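PDB 4QKO: pyocin-S2 from Pseudomonas aeruginosa, which kills sensitive cells by breaking down chromosomal DNA, the work of the C-terminal HNH nuclease domain held here in complex with its immunity protein. Local coordinates for residues I96-H101 with A120-R125; G8-K13 with Y113-L118. One frame throughout, in Å; residues are numbered along the deposited sequence.

Interaction 1: residues I96-H101 with A120-R125. With MG (magnesium ion), chain O.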
ATOM      1  N   ILE B  96      -1.846   5.225   5.792  1.00 20.89           N
ATOM      2  CA  ILE B  96      -0.987   5.316   4.667  1.00 20.97           C
ATOM      3  C   ILE B  96      -1.258   4.228   3.595  1.00 18.16           C
ATOM      4  O   ILE B  96      -0.556   4.167   2.649  1.00 17.51           O
ATOM      5  CB  ILE B  96       0.535   5.402   5.101  1.00 23.13           C
ATOM      6  CG1 ILE B  96       0.996   4.137   5.814  1.00 24.67           C
ATOM      7  CG2 ILE B  96       0.714   6.581   6.070  1.00 24.49           C
ATOM      8  CD1 ILE B  96       2.492   4.097   6.050  1.00 25.73           C
ATOM      9  N   LYS B  97      -2.331   3.455   3.742  1.00 19.68           N
ATOM     10  CA  LYS B  97      -2.677   2.364   2.827  1.00 19.71           C
ATOM     11  C   LYS B  97      -4.089   2.542   2.268  1.00 19.22           C
ATOM     12  O   LYS B  97      -4.930   3.233   2.871  1.00 20.43           O
ATOM     13  CB  LYS B  97      -2.546   1.022   3.534  1.00 21.47           C
ATOM     14  CG  LYS B  97      -1.108   0.622   3.516  1.00 23.01           C
ATOM     15  CD  LYS B  97      -0.863  -0.513   4.423  1.00 25.35           C
ATOM     16  CE  LYS B  97       0.501  -1.111   4.144  1.00 25.00           C
ATOM     17  NZ  LYS B  97       0.314  -2.556   3.912  1.00 24.31           N
ATOM     18  N   ILE B  98      -4.305   1.998   1.087  1.00 17.20           N
ATOM     19  CA  ILE B  98      -5.620   1.906   0.504  1.00 16.73           C
ATOM     20  C   ILE B  98      -6.561   1.169   1.489  1.00 17.69           C
ATOM     21  O   ILE B  98      -6.216   0.085   2.101  1.00 18.99           O
ATOM     22  CB  ILE B  98      -5.609   1.163  -0.828  1.00 17.08           C
ATOM     23  CG1 ILE B  98      -4.923   1.943  -1.996  1.00 17.23           C
ATOM     24  CG2 ILE B  98      -6.999   0.821  -1.267  1.00 17.09           C
ATOM     25  CD1 ILE B  98      -5.675   3.178  -2.496  1.00 19.61           C
ATOM     26  N   GLU B  99      -7.758   1.729   1.622  1.00 18.29           N
ATOM     27  CA  GLU B  99      -8.806   1.170   2.474  1.00 20.46           C
ATOM     28  C   GLU B  99     -10.024   0.757   1.660  1.00 19.73           C
ATOM     29  O   GLU B  99     -10.369   1.381   0.699  1.00 21.64           O
ATOM     30  CB  GLU B  99      -9.224   2.165   3.583  1.00 22.63           C
ATOM     31  CG  GLU B  99      -8.049   2.543   4.499  1.00 25.97           C
ATOM     32  CD  GLU B  99      -8.299   3.771   5.419  1.00 31.26           C
ATOM     33  OE1 GLU B  99      -9.400   4.362   5.368  1.00 36.29           O
ATOM     34  OE2 GLU B  99      -7.381   4.164   6.190  1.00 31.24           O
ATOM     35  N   ILE B 100     -10.715  -0.293   2.104  1.00 19.50           N
ATOM     36  CA  ILE B 100     -11.972  -0.733   1.492  1.00 19.95           C
ATOM     37  C   ILE B 100     -13.134  -0.334   2.392  1.00 23.87           C
ATOM     38  O   ILE B 100     -13.129  -0.718   3.577  1.00 22.73           O
ATOM     39  CB  ILE B 100     -11.916  -2.251   1.298  1.00 22.50           C
ATOM     40  CG1 ILE B 100     -10.871  -2.541   0.235  1.00 24.45           C
ATOM     41  CG2 ILE B 100     -13.238  -2.819   0.810  1.00 22.90           C
ATOM     42  CD1 ILE B 100     -10.542  -3.996   0.049  1.00 26.39           C
ATOM     43  N   HIS B 101     -14.049   0.480   1.834  1.00 25.15           N
ATOM     44  CA  HIS B 101     -15.221   1.149   2.511  1.00 30.16           C
ATOM     45  C   HIS B 101     -16.487   0.511   1.915  1.00 26.45           C
ATOM     46  O   HIS B 101     -16.482   0.112   0.740  1.00 25.06           O
ATOM     47  CB  HIS B 101     -15.126   2.690   2.235  1.00 34.47           C
ATOM     48  CG  HIS B 101     -16.426   3.503   2.141  1.00 43.93           C
ATOM     49  ND1 HIS B 101     -16.893   4.316   3.168  1.00 50.74           N
ATOM     50  CD2 HIS B 101     -17.236   3.777   1.081  1.00 50.03           C
ATOM     51  CE1 HIS B 101     -17.983   4.959   2.774  1.00 52.17           C
ATOM     52  NE2 HIS B 101     -18.207   4.657   1.507  1.00 49.87           N
ATOM     53  N   ALA B 120     -12.552   1.047  -3.090  1.00 20.04           N
ATOM     54  CA  ALA B 120     -11.221   1.223  -2.587  1.00 19.64           C
ATOM     55  C   ALA B 120     -11.057   2.732  -2.592  1.00 20.91           C
ATOM     56  O   ALA B 120     -11.275   3.361  -3.637  1.00 20.89           O
ATOM     57  CB  ALA B 120     -10.169   0.582  -3.479  1.00 19.64           C
ATOM     58  N   VAL B 121     -10.655   3.245  -1.430  1.00 20.49           N
ATOM     59  CA  VAL B 121     -10.394   4.689  -1.244  1.00 23.36           C
ATOM     60  C   VAL B 121      -9.071   4.979  -0.590  1.00 22.19           C
ATOM     61  O   VAL B 121      -8.594   4.224   0.245  1.00 21.12           O
ATOM     62  CB  VAL B 121     -11.471   5.355  -0.405  1.00 26.02           C
ATOM     63  CG1 VAL B 121     -12.711   5.520  -1.281  1.00 33.42           C
ATOM     64  CG2 VAL B 121     -11.833   4.536   0.804  1.00 27.53           C
ATOM     65  N   THR B 122      -8.525   6.144  -0.902  1.00 22.22           N
ATOM     66  CA  THR B 122      -7.383   6.585  -0.123  1.00 22.40           C
ATOM     67  C   THR B 122      -7.871   7.137   1.203  1.00 23.74           C
ATOM     68  O   THR B 122      -9.033   7.557   1.308  1.00 23.01           O
ATOM     69  CB  THR B 122      -6.609   7.693  -0.825  1.00 21.54           C
ATOM     70  OG1 THR B 122      -7.401   8.889  -0.864  1.00 20.32           O
ATOM     71  CG2 THR B 122      -6.218   7.308  -2.201  1.00 20.15           C
ATOM     72  N   PRO B 123      -6.978   7.194   2.215  1.00 23.78           N
ATOM     73  CA  PRO B 123      -7.282   7.847   3.499  1.00 24.37           C
ATOM     74  C   PRO B 123      -7.737   9.313   3.354  1.00 25.09           C
ATOM     75  O   PRO B 123      -8.765   9.741   3.941  1.00 27.97           O
ATOM     76  CB  PRO B 123      -5.960   7.712   4.260  1.00 27.25           C
ATOM     77  CG  PRO B 123      -5.479   6.381   3.748  1.00 24.90           C
ATOM     78  CD  PRO B 123      -5.678   6.493   2.269  1.00 23.17           C
ATOM     79  N   LYS B 124      -7.055  10.066   2.533  1.00 23.87           N
ATOM     80  CA  LYS B 124      -7.402  11.466   2.428  1.00 25.96           C
ATOM     81  C   LYS B 124      -8.830  11.553   1.888  1.00 26.57           C
ATOM     82  O   LYS B 124      -9.626  12.356   2.369  1.00 27.18           O
ATOM     83  CB  LYS B 124      -6.448  12.229   1.555  1.00 26.60           C
ATOM     84  CG  LYS B 124      -6.980  13.544   0.953  1.00 30.90           C
ATOM     85  CD  LYS B 124      -5.898  14.156   0.030  1.00 34.13           C
ATOM     86  CE  LYS B 124      -6.319  15.444  -0.712  1.00 38.31           C
ATOM     87  NZ  LYS B 124      -7.594  15.326  -1.531  1.00 41.54           N
ATOM     88  N   ARG B 125      -9.164  10.731   0.907  1.00 26.05           N
ATOM     89  CA  ARG B 125     -10.484  10.854   0.316  1.00 28.67           C
ATOM     90  C   ARG B 125     -11.547  10.365   1.304  1.00 34.31           C
ATOM     91  O   ARG B 125     -12.622  11.006   1.445  1.00 32.01           O
ATOM     92  CB  ARG B 125     -10.553  10.165  -1.055  1.00 29.44           C
ATOM     93  CG  ARG B 125     -11.863  10.297  -1.802  1.00 30.37           C
ATOM     94  CD  ARG B 125     -12.249  11.738  -2.138  1.00 31.89           C
ATOM     95  NE  ARG B 125     -13.642  11.770  -2.573  1.00 32.31           N
ATOM     96  CZ  ARG B 125     -14.436  12.838  -2.532  1.00 39.70           C
ATOM     97  NH1 ARG B 125     -14.000  14.028  -2.106  1.00 39.24           N
ATOM     98  NH2 ARG B 125     -15.690  12.733  -2.940  1.00 40.74           N
TER
HETATM   99 MG    MG O 704     -15.908   3.745   5.038  1.00 38.01          MG
HETATM  100  O   HOH W   1     -16.729   1.841   5.482  1.00 39.85           O

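Interaction 2: residues G8-K13 with Y113-L118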
ATOM      1  N   GLY B   8     -18.955 -14.554   6.034  1.00 32.69           N
ATOM      2  CA  GLY B   8     -19.746 -14.319   4.835  1.00 32.89           C
ATOM      3  C   GLY B   8     -19.088 -14.882   3.605  1.00 29.14           C
ATOM      4  O   GLY B   8     -18.003 -15.454   3.657  1.00 32.12           O
ATOM      5  N   ALA B   9     -19.796 -14.726   2.509  1.00 28.65           N
ATOM      6  CA  ALA B   9     -19.348 -15.178   1.242  1.00 27.06           C
ATOM      7  C   ALA B   9     -19.376 -13.972   0.320  1.00 23.88           C
ATOM      8  O   ALA B   9     -20.318 -13.143   0.350  1.00 22.60           O
ATOM      9  CB  ALA B   9     -20.264 -16.271   0.710  1.00 27.88           C
ATOM     10  N   ALA B  10     -18.379 -13.916  -0.536  1.00 22.46           N
ATOM     11  CA  ALA B  10     -18.347 -12.877  -1.536  1.00 20.57           C
ATOM     12  C   ALA B  10     -19.438 -13.085  -2.578  1.00 20.76           C
ATOM     13  O   ALA B  10     -19.664 -14.205  -3.072  1.00 18.49           O
ATOM     14  CB  ALA B  10     -16.992 -12.844  -2.212  1.00 21.83           C
ATOM     15  N   THR B  11     -20.124 -12.037  -2.908  1.00 19.87           N
ATOM     16  CA  THR B  11     -21.064 -12.121  -4.001  1.00 22.26           C
ATOM     17  C   THR B  11     -21.058 -10.853  -4.780  1.00 21.94           C
ATOM     18  O   THR B  11     -20.432  -9.845  -4.399  1.00 21.05           O
ATOM     19  CB  THR B  11     -22.457 -12.424  -3.468  1.00 27.06           C
ATOM     20  OG1 THR B  11     -23.334 -12.714  -4.560  1.00 36.55           O
ATOM     21  CG2 THR B  11     -22.999 -11.278  -2.677  1.00 28.13           C
ATOM     22  N   GLY B  12     -21.742 -10.880  -5.880  1.00 20.12           N
ATOM     23  CA  GLY B  12     -21.948  -9.680  -6.621  1.00 23.84           C
ATOM     24  C   GLY B  12     -20.955  -9.420  -7.692  1.00 23.30           C
ATOM     25  O   GLY B  12     -20.035 -10.211  -7.988  1.00 22.35           O
ATOM     26  N   LYS B  13     -21.169  -8.286  -8.321  1.00 28.80           N
ATOM     27  CA  LYS B  13     -20.500  -7.990  -9.546  1.00 30.07           C
ATOM     28  C   LYS B  13     -19.642  -6.767  -9.295  1.00 29.34           C
ATOM     29  O   LYS B  13     -20.070  -5.832  -8.570  1.00 31.66           O
ATOM     30  CB  LYS B  13     -21.524  -7.741 -10.639  1.00 39.02           C
ATOM     31  CG  LYS B  13     -22.060  -9.080 -11.111  1.00 43.38           C
ATOM     32  CD  LYS B  13     -23.405  -9.040 -11.786  1.00 51.54           C
ATOM     33  CE  LYS B  13     -23.616 -10.368 -12.520  1.00 55.94           C
ATOM     34  NZ  LYS B  13     -24.366 -10.160 -13.795  1.00 61.03           N
ATOM     35  N   TYR B 113     -19.812  -8.532   2.135  1.00 20.48           N
ATOM     36  CA  TYR B 113     -18.919  -8.987   1.039  1.00 21.30           C
ATOM     37  C   TYR B 113     -19.596  -8.980  -0.336  1.00 21.16           C
ATOM     38  O   TYR B 113     -19.242  -9.737  -1.199  1.00 21.08           O
ATOM     39  CB  TYR B 113     -18.394 -10.387   1.376  1.00 21.53           C
ATOM     40  CG  TYR B 113     -17.689 -10.494   2.720  1.00 21.36           C
ATOM     41  CD1 TYR B 113     -16.443  -9.920   2.938  1.00 21.73           C
ATOM     42  CD2 TYR B 113     -18.305 -11.095   3.786  1.00 23.52           C
ATOM     43  CE1 TYR B 113     -15.825  -9.992   4.166  1.00 25.01           C
ATOM     44  CE2 TYR B 113     -17.696 -11.172   5.016  1.00 25.10           C
ATOM     45  CZ  TYR B 113     -16.459 -10.619   5.223  1.00 25.98           C
ATOM     46  OH  TYR B 113     -15.811 -10.743   6.454  1.00 28.72           O
ATOM     47  N   ASN B 114     -20.582  -8.112  -0.514  1.00 20.92           N
ATOM     48  CA  ASN B 114     -21.208  -7.862  -1.799  1.00 21.79           C
ATOM     49  C   ASN B 114     -20.292  -6.939  -2.535  1.00 19.42           C
ATOM     50  O   ASN B 114     -20.063  -5.838  -2.097  1.00 20.23           O
ATOM     51  CB  ASN B 114     -22.575  -7.146  -1.574  1.00 23.21           C
ATOM     52  CG  ASN B 114     -23.277  -6.748  -2.868  1.00 23.87           C
ATOM     53  OD1 ASN B 114     -22.729  -6.822  -3.941  1.00 24.38           O
ATOM     54  ND2 ASN B 114     -24.569  -6.413  -2.756  1.00 27.34           N
ATOM     55  N   MET B 115     -19.765  -7.361  -3.654  1.00 19.40           N
ATOM     56  CA  MET B 115     -18.797  -6.506  -4.411  1.00 19.95           C
ATOM     57  C   MET B 115     -19.354  -5.243  -4.939  1.00 20.53           C
ATOM     58  O   MET B 115     -18.619  -4.312  -5.143  1.00 21.75           O
ATOM     59  CB  MET B 115     -18.179  -7.259  -5.581  1.00 21.00           C
ATOM     60  CG  MET B 115     -17.468  -8.525  -5.167  1.00 22.32           C
ATOM     61  SD  MET B 115     -16.009  -8.325  -4.111  1.00 28.47           S
ATOM     62  CE  MET B 115     -16.018  -9.698  -3.025  1.00 30.72           C
ATOM     63  N   GLY B 116     -20.646  -5.189  -5.180  1.00 19.15           N
ATOM     64  CA  GLY B 116     -21.317  -3.925  -5.548  1.00 20.27           C
ATOM     65  C   GLY B 116     -21.418  -2.919  -4.379  1.00 21.18           C
ATOM     66  O   GLY B 116     -21.796  -1.767  -4.622  1.00 24.20           O
ATOM     67  N   ASN B 117     -21.071  -3.316  -3.148  1.00 19.52           N
ATOM     68  CA  ASN B 117     -21.146  -2.436  -2.026  1.00 21.77           C
ATOM     69  C   ASN B 117     -19.756  -1.912  -1.638  1.00 22.21           C
ATOM     70  O   ASN B 117     -19.664  -1.257  -0.639  1.00 23.46           O
ATOM     71  CB  ASN B 117     -21.661  -3.154  -0.769  1.00 22.88           C
ATOM     72  CG  ASN B 117     -22.247  -2.186   0.281  1.00 23.91           C
ATOM     73  OD1 ASN B 117     -22.611  -1.063  -0.027  1.00 25.38           O
ATOM     74  ND2 ASN B 117     -22.292  -2.620   1.529  1.00 23.28           N
ATOM     75  N   LEU B 118     -18.706  -2.406  -2.281  1.00 21.81           N
ATOM     76  CA  LEU B 118     -17.346  -2.031  -1.888  1.00 20.45           C
ATOM     77  C   LEU B 118     -16.679  -1.036  -2.818  1.00 20.84           C
ATOM     78  O   LEU B 118     -16.840  -1.072  -4.021  1.00 22.70           O
ATOM     79  CB  LEU B 118     -16.531  -3.274  -1.815  1.00 20.10           C
ATOM     80  CG  LEU B 118     -17.087  -4.336  -0.904  1.00 20.94           C
ATOM     81  CD1 LEU B 118     -16.136  -5.468  -0.955  1.00 21.39           C
ATOM     82  CD2 LEU B 118     -17.258  -3.852   0.504  1.00 21.25           C
TER
HETATM   83  O   HOH W   2     -21.764 -10.402   1.800  1.00 33.92           O
HETATM   84  O   HOH W   3     -23.507  -6.595  -6.661  1.00 26.96           O

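Interaction 1: residues I96-H101 with A120-R125
The imidazole of His101 binds the magnesium ion through ND1 at 2.2 Å, and His101 CB, the methylene carrying the ring, lies 4.0 Å from Val121 CG2. His130 meets this ring with its plane turned about 80° from it, and water 1 is a further ligand of the metal. The carboxylate of Glu99 comes to the CG corner of the Pro123 ring through OE2, 3.8 Å from Pro123 CG; its other oxygen, OE1, is fixed by a salt bridge to Arg95. The Pro123 ring also presses against the backbone, CG lying 3.3 Å from Lys97 O.

Between these groups the main chains form an antiparallel pairing. Glu99 and Val121 are a hydrogen-bonded pair, with Glu99 N to Val121 O at 3.0 Å and Val121 N to Glu99 O at 2.8 Å, the second bond being nearly straight at 175°. Val121 CG1 is anti to the carbonyl carbon (chi1 -75°), which leaves CG2 between the backbone N and the carbonyl carbon, turned to Glu99 O and His101 CB. On the face carrying Ala120, Ile98 CG2 meets Ala120 CB at 3.9 Å; this branch is anti to the Ile98 backbone N. Past the strand, Thr122 is the N-cap, its OG1 accepting from Arg125 N at 3.1 Å and also bonding Glu90.

This is the metal-binding beta-beta-alpha element of an HNH nuclease. His101 comes from strand 99-102, and His126, the second protein ligand of the magnesium, from helix 123-130; the same two histidines and His130 probably form a zinc site, as in related nucleases. Strand 118-121 lies between strands 31-32 and 99-102, and helix 49-62 packs against Ile98 and Ile100 through Trp57, Trp49 and Phe56.

Interaction 2: residues G8-K13 with Y113-L118
Thr11 O receives the shortest polar bond of this contact, from Met115 N at 2.7 Å with an N-H...O angle of 173°, and a CA-H...O contact from Asn114 CA at 3.4 Å adds to the grip. With Thr11 N donating to Tyr113 O at 3.0 Å, these bonds make a single beta bridge between Thr11 and Asn114. The two chains run in nearly the same direction; the pairing stops at this one bridge, and residues 115-117 go on into a 3-10 segment.

Asn114 braces the turn with its side chain. Its CG is anti to the backbone N (chi1 176°), and OD1 accepts from Gly116 N at 2.9 Å, forming an Asx turn; this donor stands above the amide carbonyl plane, 46° out of it. A backbone bond from Asn117 N to Asn114 O closes the same turn. Water 3 also donates to OD1 and is weakly linked to Lys13 N, a solvent-mediated tie between the segments.

Tyr113 packs its side chain along the 8-10 backbone: CB touches Ala9 O, and the ring carbon CD2 comes to 3.7 Å from Gly8 CA. Its hydroxyl is hydrogen-bonded to Val6 O, and the rings of Phe46 and Phe52 meet the same ring. The contact therefore fastens the N-terminal strand 8-9, itself paired with strand 45-46, to the loop that leads into strand 118-121.

Met115 also touches Phe52 of helix 49-62 and Ala38 and Leu41 of helix 35-41. Its CG passes 3.3 Å from Thr11 O. The chain then bends at chi2 and again at chi3, folding the terminal methyl back on the neighbouring segment, where Met115 CE and Ala10 CB are only 3.4 Å apart, tighter than usual van der Waals contact.

How the interactions relate
Interaction 1 is a largely buried contact within the metal-binding core, whereas interaction 2 is partly buried, with Ala9, Thr11, Lys13 and Gly116 exposed. Their centres are 18 Å apart on opposite sides of the chain's centre, yet both involve strand 118-121: interaction 1 uses its end and interaction 2 the loop running into its start. They touch where Leu118 CD2 packs on Ile100 CG2 and His101 O. Helix 49-62 backs both: Trp49 touches Ile100 and Leu118, with Phe56 and Trp57 added in the first and Phe52 in the second. Antiparallel pairing leads to a metal ligand in interaction 1; in interaction 2 a lone bridge, Tyr113 and Met115 packing and weak water links join the segments, and an Asx turn shapes one.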